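Local coordinates for protein antibiotic biosynthesis monooxygenase (PDB 4HL9) that probably acts as a monooxygenase of the antibiotic biosynthesis monooxygenase family, built as a dimer of alpha-beta subunits, at residues K25-D30 with V73-W78; Y44-E49 with T94-L99. All coordinates share one frame; numbering follows the deposited sequence.

Contact 1 (K25-D30 with V73-W78)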
loop_
_atom_site.group_PDB
_atom_site.type_symbol
_atom_site.label_atom_id
_atom_site.label_comp_id
_atom_site.label_asym_id
_atom_site.label_seq_id
_atom_site.Cartn_x
_atom_site.Cartn_y
_atom_site.Cartn_z
ATOM N N LYS A 25 2.934 -2.402 9.475
ATOM C CA LYS A 25 2.720 -1.598 8.257
ATOM C C LYS A 25 1.231 -1.609 7.963
ATOM O O LYS A 25 0.604 -2.641 8.090
ATOM C CB LYS A 25 3.493 -2.218 7.089
ATOM C CG LYS A 25 3.793 -1.257 5.906
ATOM C CD LYS A 25 4.890 -0.228 6.286
ATOM C CE LYS A 25 5.211 0.633 5.068
ATOM N NZ LYS A 25 6.438 1.424 5.286
ATOM N N VAL A 26 0.667 -0.465 7.570
ATOM C CA VAL A 26 -0.759 -0.387 7.260
ATOM C C VAL A 26 -0.943 0.280 5.901
ATOM O O VAL A 26 -0.273 1.235 5.616
ATOM C CB VAL A 26 -1.519 0.455 8.311
ATOM C CG1 VAL A 26 -2.998 0.602 7.955
ATOM C CG2 VAL A 26 -1.347 -0.143 9.715
ATOM N N ILE A 27 -1.817 -0.281 5.074
ATOM C CA ILE A 27 -2.370 0.452 3.933
ATOM C C ILE A 27 -3.879 0.596 4.148
ATOM O O ILE A 27 -4.556 -0.377 4.467
ATOM C CB ILE A 27 -2.078 -0.267 2.612
ATOM C CG1 ILE A 27 -0.569 -0.284 2.367
ATOM C CG2 ILE A 27 -2.825 0.442 1.413
ATOM C CD1 ILE A 27 -0.164 -1.276 1.265
ATOM N N ALA A 28 -4.366 1.817 3.968
ATOM C CA ALA A 28 -5.775 2.183 4.064
ATOM C C ALA A 28 -6.129 2.909 2.784
ATOM O O ALA A 28 -5.331 3.737 2.290
ATOM C CB ALA A 28 -5.985 3.101 5.232
ATOM N N GLN A 29 -7.305 2.586 2.249
ATOM C CA GLN A 29 -7.803 3.135 1.002
ATOM C C GLN A 29 -9.191 3.703 1.206
ATOM O O GLN A 29 -10.082 3.029 1.777
ATOM C CB GLN A 29 -7.884 2.048 -0.061
ATOM C CG GLN A 29 -6.565 1.325 -0.316
ATOM C CD GLN A 29 -6.678 0.348 -1.448
ATOM O OE1 GLN A 29 -7.097 0.715 -2.546
ATOM N NE2 GLN A 29 -6.296 -0.913 -1.196
ATOM N N ASP A 30 -9.364 4.928 0.741
ATOM C CA ASP A 30 -10.662 5.600 0.738
ATOM C C ASP A 30 -11.087 5.805 -0.721
ATOM O O ASP A 30 -10.227 6.046 -1.586
ATOM C CB ASP A 30 -10.554 6.968 1.370
ATOM C CG ASP A 30 -10.248 6.935 2.872
ATOM O OD1 ASP A 30 -10.356 5.879 3.538
ATOM O OD2 ASP A 30 -9.932 8.019 3.381
ATOM N N VAL A 73 -4.853 6.768 -0.820
ATOM C CA VAL A 73 -4.185 5.627 -0.197
ATOM C C VAL A 73 -3.189 6.117 0.852
ATOM O O VAL A 73 -2.304 6.936 0.555
ATOM C CB VAL A 73 -3.492 4.715 -1.231
ATOM C CG1 VAL A 73 -2.736 3.553 -0.536
ATOM C CG2 VAL A 73 -4.519 4.154 -2.236
ATOM N N PHE A 74 -3.360 5.624 2.072
ATOM C CA PHE A 74 -2.445 5.890 3.164
ATOM C C PHE A 74 -1.452 4.739 3.245
ATOM O O PHE A 74 -1.829 3.585 3.111
ATOM C CB PHE A 74 -3.215 5.948 4.501
ATOM C CG PHE A 74 -4.097 7.159 4.655
ATOM C CD1 PHE A 74 -3.584 8.349 5.163
ATOM C CD2 PHE A 74 -5.452 7.091 4.335
ATOM C CE1 PHE A 74 -4.400 9.470 5.323
ATOM C CE2 PHE A 74 -6.277 8.191 4.520
ATOM C CZ PHE A 74 -5.755 9.379 5.000
ATOM N N ILE A 75 -0.169 5.059 3.425
ATOM C CA ILE A 75 0.819 4.045 3.746
ATOM C C ILE A 75 1.413 4.465 5.073
ATOM O O ILE A 75 1.958 5.558 5.186
ATOM C CB ILE A 75 1.946 3.953 2.674
ATOM C CG1 ILE A 75 1.396 3.418 1.346
ATOM C CG2 ILE A 75 3.056 3.001 3.163
ATOM C CD1 ILE A 75 2.420 3.494 0.184
ATOM N N GLU A 76 1.307 3.590 6.075
ATOM C CA GLU A 76 1.627 3.973 7.443
ATOM C C GLU A 76 2.569 2.930 8.036
ATOM O O GLU A 76 2.560 1.766 7.643
ATOM C CB GLU A 76 0.348 4.093 8.313
ATOM C CG GLU A 76 -0.971 4.436 7.558
ATOM C CD GLU A 76 -2.264 4.381 8.435
ATOM O OE1 GLU A 76 -2.204 4.032 9.641
ATOM O OE2 GLU A 76 -3.360 4.728 7.910
ATOM N N GLU A 77 3.390 3.376 8.972
ATOM C CA GLU A 77 4.219 2.463 9.731
ATOM C C GLU A 77 4.084 2.860 11.198
ATOM O O GLU A 77 4.211 4.044 11.555
ATOM C CB GLU A 77 5.668 2.532 9.226
ATOM C CG GLU A 77 6.602 1.492 9.791
ATOM C CD GLU A 77 7.925 1.421 9.037
ATOM O OE1 GLU A 77 8.286 2.389 8.327
ATOM O OE2 GLU A 77 8.618 0.397 9.170
ATOM N N TRP A 78 3.776 1.864 12.021
ATOM C CA TRP A 78 3.612 2.039 13.462
ATOM C C TRP A 78 4.541 1.049 14.203
ATOM O O TRP A 78 4.855 -0.003 13.658
ATOM C CB TRP A 78 2.150 1.791 13.843
ATOM C CG TRP A 78 1.211 2.730 13.128
ATOM C CD1 TRP A 78 0.500 2.468 11.996
ATOM C CD2 TRP A 78 0.910 4.074 13.494
ATOM N NE1 TRP A 78 -0.240 3.572 11.630
ATOM C CE2 TRP A 78 0.001 4.578 12.528
ATOM C CE3 TRP A 78 1.326 4.912 14.538
ATOM C CZ2 TRP A 78 -0.509 5.876 12.583
ATOM C CZ3 TRP A 78 0.813 6.209 14.606
ATOM C CH2 TRP A 78 -0.089 6.682 13.613
#
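Val26 and Ala28 pair with Glu76 and Phe74 across two neighbouring antiparallel strands in the middle of the four-stranded sheet of the ferredoxin-like fold shared by this family. Hydrogen-bonded and non-hydrogen-bonded pairs alternate along the strands: Val26 and Glu76 bond to each other through both N and O, as do Ala28 and Phe74, while Ile27 and Ile75 form the non-hydrogen-bonded pair between them.

The buried middle is tightly packed on both faces. Beneath the helices, the small Ala28 CB sits 4.0 Å from Phe74 CB, and the ring, its CG anti to the carbonyl carbon (chi1 -70°), meets Asp30 OD2 at its edge; Tyr44 OH is the partner of that oxygen. On the other face Ile27 CG2 meets Val73 CG1 at 3.7 Å; beta-branched side chains suit an extended strand, and Ile27 also packs on Val73 of the second subunit. Looser is the partly exposed end, where Lys25 bends at chi2 (73°) so that its methylenes pass over Glu76 O and its NZ makes a long salt bridge of 3.7 Å to Glu77 OE1.

Glu76 is buried, and the anti lone pair of its OE1 accepts Trp78 NE1 at 2.8 Å, almost within the indole plane, while Val26 CG2 touches Trp78 CD1 at the ring edge.

Contact 2 (Y44-E49 with T94-L99)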
loop_
_atom_site.group_PDB
_atom_site.type_symbol
_atom_site.label_atom_id
_atom_site.label_comp_id
_atom_site.label_asym_id
_atom_site.label_seq_id
_atom_site.Cartn_x
_atom_site.Cartn_y
_atom_site.Cartn_z
ATOM N N TYR A 44 -7.711 15.876 4.608
ATOM C CA TYR A 44 -6.582 14.956 4.452
ATOM C C TYR A 44 -5.244 15.635 4.804
ATOM O O TYR A 44 -4.408 15.030 5.475
ATOM C CB TYR A 44 -6.529 14.408 3.018
ATOM C CG TYR A 44 -7.436 13.227 2.711
ATOM C CD1 TYR A 44 -7.326 12.027 3.397
ATOM C CD2 TYR A 44 -8.365 13.296 1.666
ATOM C CE1 TYR A 44 -8.148 10.934 3.074
ATOM C CE2 TYR A 44 -9.180 12.233 1.350
ATOM C CZ TYR A 44 -9.070 11.059 2.037
ATOM O OH TYR A 44 -9.892 10.026 1.705
ATOM N N ARG A 45 -5.041 16.876 4.356
ATOM C CA ARG A 45 -3.792 17.588 4.651
ATOM C C ARG A 45 -3.561 17.782 6.167
ATOM O O ARG A 45 -2.459 17.535 6.678
ATOM C CB ARG A 45 -3.727 18.935 3.919
ATOM C CG ARG A 45 -3.683 18.849 2.391
ATOM C CD ARG A 45 -3.429 20.234 1.806
ATOM N NE ARG A 45 -4.346 20.578 0.717
ATOM C CZ ARG A 45 -4.291 20.075 -0.517
ATOM N NH1 ARG A 45 -3.370 19.172 -0.851
ATOM N NH2 ARG A 45 -5.175 20.469 -1.424
ATOM N N GLU A 46 -4.611 18.184 6.882
ATOM C CA GLU A 46 -4.538 18.300 8.348
ATOM C C GLU A 46 -4.339 16.932 9.014
ATOM O O GLU A 46 -3.545 16.811 9.936
ATOM C CB GLU A 46 -5.777 19.001 8.936
ATOM C CG GLU A 46 -5.673 19.253 10.463
ATOM C CD GLU A 46 -6.928 19.873 11.079
ATOM O OE1 GLU A 46 -7.854 20.269 10.335
ATOM O OE2 GLU A 46 -6.982 19.962 12.324
ATOM N N LEU A 47 -5.069 15.915 8.563
ATOM C CA LEU A 47 -4.900 14.553 9.094
ATOM C C LEU A 47 -3.425 14.099 8.995
ATOM O O LEU A 47 -2.837 13.610 9.968
ATOM C CB LEU A 47 -5.891 13.573 8.418
ATOM C CG LEU A 47 -5.907 12.119 8.895
ATOM C CD1 LEU A 47 -6.206 12.034 10.413
ATOM C CD2 LEU A 47 -6.857 11.221 8.066
ATOM N N VAL A 48 -2.821 14.319 7.835
ATOM C CA VAL A 48 -1.421 13.940 7.610
ATOM C C VAL A 48 -0.484 14.720 8.539
ATOM O O VAL A 48 0.348 14.123 9.253
ATOM C CB VAL A 48 -1.041 14.087 6.128
ATOM C CG1 VAL A 48 0.472 14.004 5.921
ATOM C CG2 VAL A 48 -1.745 13.018 5.307
ATOM N N GLU A 49 -0.659 16.039 8.578
ATOM C CA GLU A 49 0.180 16.893 9.420
ATOM C C GLU A 49 0.108 16.526 10.916
ATOM O O GLU A 49 1.144 16.385 11.566
ATOM C CB GLU A 49 -0.158 18.365 9.174
ATOM C CG GLU A 49 0.227 19.319 10.299
ATOM C CD GLU A 49 -0.365 20.694 10.075
ATOM O OE1 GLU A 49 -1.449 20.969 10.647
ATOM O OE2 GLU A 49 0.232 21.476 9.305
ATOM N N THR A 94 -10.448 11.175 15.136
ATOM C CA THR A 94 -11.876 11.077 15.418
ATOM C C THR A 94 -12.698 12.276 14.900
ATOM O O THR A 94 -13.897 12.156 14.655
ATOM C CB THR A 94 -12.157 10.833 16.923
ATOM O OG1 THR A 94 -11.572 11.890 17.675
ATOM C CG2 THR A 94 -11.577 9.474 17.369
ATOM N N ARG A 95 -12.063 13.416 14.710
ATOM C CA ARG A 95 -12.741 14.557 14.103
ATOM C C ARG A 95 -12.695 14.451 12.564
ATOM O O ARG A 95 -13.735 14.500 11.899
ATOM C CB ARG A 95 -12.133 15.875 14.612
ATOM C CG ARG A 95 -12.602 17.143 13.883
ATOM C CD ARG A 95 -12.045 18.406 14.514
ATOM N NE ARG A 95 -10.600 18.356 14.760
ATOM C CZ ARG A 95 -9.663 18.745 13.897
ATOM N NH1 ARG A 95 -9.996 19.216 12.701
ATOM N NH2 ARG A 95 -8.381 18.647 14.229
ATOM N N LEU A 96 -11.496 14.262 12.012
ATOM C CA LEU A 96 -11.295 14.387 10.568
ATOM C C LEU A 96 -11.839 13.221 9.745
ATOM O O LEU A 96 -12.418 13.458 8.662
ATOM C CB LEU A 96 -9.833 14.711 10.211
ATOM C CG LEU A 96 -9.297 16.087 10.671
ATOM C CD1 LEU A 96 -7.768 16.125 10.674
ATOM C CD2 LEU A 96 -9.857 17.227 9.847
ATOM N N VAL A 97 -11.680 11.987 10.247
ATOM C CA VAL A 97 -11.997 10.788 9.468
ATOM C C VAL A 97 -13.499 10.620 9.147
ATOM O O VAL A 97 -13.852 10.288 7.994
ATOM C CB VAL A 97 -11.355 9.485 10.040
ATOM C CG1 VAL A 97 -11.787 8.274 9.248
ATOM C CG2 VAL A 97 -9.818 9.576 10.001
ATOM N N PRO A 98 -14.388 10.820 10.154
ATOM C CA PRO A 98 -15.816 10.790 9.804
ATOM C C PRO A 98 -16.206 11.930 8.851
ATOM O O PRO A 98 -17.046 11.715 7.974
ATOM C CB PRO A 98 -16.524 10.917 11.161
ATOM C CG PRO A 98 -15.493 10.389 12.165
ATOM C CD PRO A 98 -14.182 10.881 11.619
ATOM N N LEU A 99 -15.583 13.102 8.979
ATOM C CA LEU A 99 -15.866 14.198 8.049
ATOM C C LEU A 99 -15.471 13.868 6.599
ATOM O O LEU A 99 -16.140 14.287 5.656
ATOM C CB LEU A 99 -15.193 15.490 8.486
ATOM C CG LEU A 99 -15.652 16.125 9.810
ATOM C CD1 LEU A 99 -14.746 17.302 10.098
ATOM C CD2 LEU A 99 -17.139 16.522 9.707
#
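The helical segments holding Leu47 and Leu96 run roughly antiparallel, 147° between their directions, with axes 9.8 Å apart at closest approach and their CA atoms nearest at this leucine pair. Leu96 points toward the facing helix. Its CG stands anti to its own carbonyl carbon (chi1 -66°), and the two methyls are divided between neighbours: CD1 lies against the backbone of the facing helix, 3.4 Å from Leu47 N and also close to Leu47 CB, whereas CD2 comes within 3.7 Å of Glu46 OE1. Leucine suits the place because its two methyls can touch different neighbours, the Leu47 backbone and the aliphatic CB and CG of Glu46 with CD1, the Glu46 carboxylate with CD2.

Leu47 answers with its own branch, CD2 meeting Val97 CG2 at 3.9 Å as the two side chains cross at a slant. The two longer helices, 37-52 and 91-101, pack together here on one side of the antiparallel sheet in this ferredoxin-like fold, and Leu47 also touches Tyr60 of strand 59-65, so it belongs to the core between helices and sheet.

Toward the more exposed margin the apolar contact gives way to charge. Glu46 is extended and meets Arg95 at about a right angle, their carboxylate and guanidinium planes turned 36° apart. Arg95 NH2 gives the strong bond, 2.7 Å to Glu46 OE2, the oxygen lying near the guanidinium plane although the nitrogen approaches from above the carboxylate plane. Arg95 NH1 adds two weak bonds, 3.1 Å to Glu46 OE2 and 3.4 Å to Glu46 OE1. A bend at chi3 of Arg95 brings the guanidinium edge to Glu46, and Arg95 NE also forms a salt bridge with Glu91 OE2.

How the contacts relate
Contact 1 forms the middle of the sheet and contact 2 the helix pair packed over one of its faces; their centres lie about 14 Å apart. Strand 24-32 is followed in the chain by helix 37-52, and along the chain the four segments alternate between the contacts, so strand pairing and helix pairing are interlocked. A probable hydrogen bond of 2.6 Å between Asp30 OD2 and Tyr44 OH is the polar tie between the layers, while the Phe74 ring packs against helix 37-52, with CZ 3.4 Å from Tyr44 CE1 and 3.7 Å from Leu47 CD2. Phe74 and Leu47 thereby join both contacts in one hydrophobic core, whereas the opposite sheet face of contact 1 turns to the second subunit.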